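Side-chain contact in cryptochrome DASH (Arabidopsis thaliana, PDB 2J4D), which repairs cyclobutane pyrimidine dimers in single-stranded DNA, carries FAD and a folate light antenna, and may also serve as a photoreceptor: residues Lys361-Trp366 and Ala413-Thr418. Numbering follows the deposited sequence.
Sequences KLFESW and AEWFET. With MHF (5,10-methenyl-6,7,8-trihydrofolic acid), chain D.
Trp-366 (chi1 -180°) and Trp-415 (chi1 -177°) both hold CG anti to the backbone N, which carries the two indoles into the gap between their helices, where they run alongside in opposite senses. CZ3 of Trp-366 comes 3.7 Å from CD1 of Trp-415, the ring planes inclined at 66°. CB of Trp-415 lies in the plane of the Trp-366 ring, at its edge, and also meets the rim of Phe-363, whose CZ is 4.0 Å away. Next to CZ3 on the indole rim, CH2 of Trp-366 touches CE1 of Phe-416 at 3.8 Å, the side chains lying roughly perpendicular. NE1 of Trp-366 is hydrogen-bonded to O of Val-397, which helps fix the indole's rotation. With the indole of Trp-366 cut back to an alanine, Trp-415 and Phe-416 would probably lose a shared neighbour, opening a gap, and the Val-397 carbonyl would probably lack this donor. From helix 409-419, Glu-417 accepts a hydrogen bond from N8 of the folate to OE1 (3.1 Å), while Phe-416 touches FAD. Helix 409-419, in the helical FAD-binding domain of the photolyase/cryptochrome fold, thus contributes to both the FAD pocket and the folate pocket.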
loop_
_atom_site.group_PDB
_atom_site.type_symbol
_atom_site.label_atom_id
_atom_site.label_comp_id
_atom_site.label_asym_id
_atom_site.label_seq_id
_atom_site.Cartn_x
_atom_site.Cartn_y
_atom_site.Cartn_z
ATOM N N LYS A 361 28.229 7.169 1.313
ATOM C CA LYS A 361 28.867 5.865 1.183
ATOM C C LYS A 361 28.199 4.845 2.092
ATOM O O LYS A 361 27.908 3.722 1.672
ATOM C CB LYS A 361 30.356 5.951 1.525
ATOM C CG LYS A 361 31.275 5.619 0.360
ATOM C CD LYS A 361 32.671 5.240 0.845
ATOM C CE LYS A 361 32.619 4.007 1.744
ATOM N NZ LYS A 361 33.471 2.892 1.238
ATOM N N LEU A 362 27.971 5.227 3.344
ATOM C CA LEU A 362 27.320 4.324 4.278
ATOM C C LEU A 362 25.939 3.981 3.756
ATOM O O LEU A 362 25.556 2.815 3.712
ATOM C CB LEU A 362 27.188 4.956 5.660
ATOM C CG LEU A 362 28.332 4.689 6.634
ATOM C CD1 LEU A 362 27.935 5.185 8.016
ATOM C CD2 LEU A 362 28.629 3.199 6.682
ATOM N N PHE A 363 25.194 5.004 3.355
ATOM C CA PHE A 363 23.854 4.772 2.834
ATOM C C PHE A 363 23.865 3.813 1.644
ATOM O O PHE A 363 23.094 2.848 1.604
ATOM C CB PHE A 363 23.197 6.089 2.409
ATOM C CG PHE A 363 21.881 5.897 1.714
ATOM C CD1 PHE A 363 20.786 5.386 2.404
ATOM C CD2 PHE A 363 21.759 6.143 0.350
ATOM C CE1 PHE A 363 19.586 5.112 1.738
ATOM C CE2 PHE A 363 20.568 5.874 -0.324
ATOM C CZ PHE A 363 19.480 5.356 0.370
ATOM N N GLU A 364 24.741 4.065 0.675
ATOM C CA GLU A 364 24.783 3.203 -0.493
ATOM C C GLU A 364 25.073 1.739 -0.182
ATOM O O GLU A 364 24.573 0.855 -0.878
ATOM C CB GLU A 364 25.786 3.742 -1.512
ATOM C CG GLU A 364 25.388 5.121 -2.020
ATOM C CD GLU A 364 26.243 5.606 -3.169
ATOM O OE1 GLU A 364 27.392 5.130 -3.300
ATOM O OE2 GLU A 364 25.765 6.476 -3.933
ATOM N N SER A 365 25.859 1.474 0.861
ATOM C CA SER A 365 26.180 0.090 1.218
ATOM C C SER A 365 24.925 -0.633 1.716
ATOM O O SER A 365 24.755 -1.831 1.486
ATOM C CB SER A 365 27.286 0.038 2.287
ATOM O OG SER A 365 26.854 0.568 3.530
ATOM N N TRP A 366 24.060 0.110 2.402
ATOM C CA TRP A 366 22.795 -0.408 2.921
ATOM C C TRP A 366 21.878 -0.638 1.719
ATOM O O TRP A 366 21.329 -1.721 1.526
ATOM C CB TRP A 366 22.168 0.636 3.851
ATOM C CG TRP A 366 20.850 0.269 4.489
ATOM C CD1 TRP A 366 20.652 -0.555 5.574
ATOM C CD2 TRP A 366 19.555 0.782 4.139
ATOM N NE1 TRP A 366 19.319 -0.571 5.920
ATOM C CE2 TRP A 366 18.623 0.237 5.057
ATOM C CE3 TRP A 366 19.091 1.652 3.139
ATOM C CZ2 TRP A 366 17.254 0.536 5.006
ATOM C CZ3 TRP A 366 17.723 1.951 3.090
ATOM C CH2 TRP A 366 16.826 1.393 4.020
ATOM N N ALA A 413 13.704 5.847 4.881
ATOM C CA ALA A 413 12.282 5.989 4.574
ATOM C C ALA A 413 12.043 6.350 3.107
ATOM O O ALA A 413 11.102 5.835 2.486
ATOM C CB ALA A 413 11.640 7.043 5.493
ATOM N N GLU A 414 12.888 7.218 2.547
ATOM C CA GLU A 414 12.733 7.614 1.149
ATOM C C GLU A 414 13.116 6.493 0.196
ATOM O O GLU A 414 12.552 6.383 -0.904
ATOM C CB GLU A 414 13.537 8.892 0.838
ATOM C CG GLU A 414 12.830 10.162 1.347
ATOM C CD GLU A 414 13.427 11.469 0.839
ATOM O OE1 GLU A 414 14.287 11.451 -0.064
ATOM O OE2 GLU A 414 13.006 12.529 1.348
ATOM N N TRP A 415 14.067 5.657 0.606
ATOM C CA TRP A 415 14.461 4.536 -0.239
ATOM C C TRP A 415 13.316 3.522 -0.263
ATOM O O TRP A 415 13.036 2.914 -1.297
ATOM C CB TRP A 415 15.746 3.871 0.267
ATOM C CG TRP A 415 16.192 2.764 -0.660
ATOM C CD1 TRP A 415 16.332 1.442 -0.351
ATOM C CD2 TRP A 415 16.503 2.887 -2.056
ATOM N NE1 TRP A 415 16.711 0.729 -1.472
ATOM C CE2 TRP A 415 16.822 1.592 -2.530
ATOM C CE3 TRP A 415 16.540 3.962 -2.952
ATOM C CZ2 TRP A 415 17.176 1.343 -3.861
ATOM C CZ3 TRP A 415 16.891 3.714 -4.282
ATOM C CH2 TRP A 415 17.205 2.413 -4.719
ATOM N N PHE A 416 12.646 3.348 0.877
ATOM C CA PHE A 416 11.503 2.440 0.941
ATOM C C PHE A 416 10.410 3.061 0.053
ATOM O O PHE A 416 9.706 2.361 -0.677
ATOM C CB PHE A 416 10.999 2.303 2.384
ATOM C CG PHE A 416 11.581 1.132 3.141
ATOM C CD1 PHE A 416 12.905 0.734 2.951
ATOM C CD2 PHE A 416 10.811 0.459 4.092
ATOM C CE1 PHE A 416 13.454 -0.316 3.697
ATOM C CE2 PHE A 416 11.345 -0.590 4.845
ATOM C CZ PHE A 416 12.676 -0.979 4.647
ATOM N N GLU A 417 10.296 4.385 0.091
ATOM C CA GLU A 417 9.297 5.069 -0.729
ATOM C C GLU A 417 9.539 4.797 -2.218
ATOM O O GLU A 417 8.602 4.604 -2.996
ATOM C CB GLU A 417 9.308 6.578 -0.466
ATOM C CG GLU A 417 8.404 7.348 -1.451
ATOM C CD GLU A 417 8.104 8.775 -1.029
ATOM O OE1 GLU A 417 8.718 9.271 -0.055
ATOM O OE2 GLU A 417 7.244 9.401 -1.684
ATOM N N THR A 418 10.801 4.766 -2.617
ATOM C CA THR A 418 11.114 4.489 -4.006
ATOM C C THR A 418 10.782 3.050 -4.394
ATOM O O THR A 418 10.151 2.798 -5.424
ATOM C CB THR A 418 12.621 4.690 -4.299
ATOM O OG1 THR A 418 12.974 6.066 -4.125
ATOM C CG2 THR A 418 12.939 4.269 -5.719
HETATM N N1 MHF D . 4.477 10.757 0.039
HETATM C C2 MHF D . 3.130 11.006 -0.088
HETATM N NA2 MHF D . 2.336 10.068 -0.681
HETATM N N3 MHF D . 2.583 12.150 0.356
HETATM C C4 MHF D . 3.348 13.125 0.933
HETATM O O4 MHF D . 2.829 14.177 1.327
HETATM C C4A MHF D . 4.753 12.914 1.066
HETATM N N5 MHF D . 5.648 13.872 1.607
HETATM C C6 MHF D . 7.135 13.770 1.412
HETATM C C7 MHF D . 7.514 12.299 1.701
HETATM N N8 MHF D . 6.688 11.472 0.761
HETATM C C8A MHF D . 5.311 11.700 0.616
HETATM C C9 MHF D . 7.771 14.828 2.357
HETATM N N10 MHF D . 6.600 15.329 3.117
HETATM C C11 MHF D . 5.438 15.180 2.230
HETATM C C12 MHF D . 6.932 19.333 4.647
HETATM C C13 MHF D . 7.944 18.355 4.891
HETATM C C14 MHF D . 7.835 17.068 4.366
HETATM C C15 MHF D . 6.715 16.701 3.574
HETATM C C16 MHF D . 5.698 17.701 3.305
HETATM C C17 MHF D . 5.810 19.001 3.835
HETATM C C MHF D . 7.063 20.677 5.272
HETATM O O MHF D . 8.035 20.909 5.982
HETATM N N MHF D . 6.124 21.632 5.086
HETATM C CA MHF D . 6.267 22.934 5.738
HETATM C CB MHF D . 5.572 24.023 4.922
HETATM C CG MHF D . 6.111 24.184 3.523
HETATM C CD MHF D . 7.590 24.501 3.513
HETATM O OE1 MHF D . 7.955 25.625 3.921
HETATM O OE2 MHF D . 8.387 23.621 3.116
HETATM C CT MHF D . 5.658 22.888 7.143
HETATM O O1 MHF D . 4.910 21.932 7.436
HETATM O O2 MHF D . 5.927 23.811 7.939
#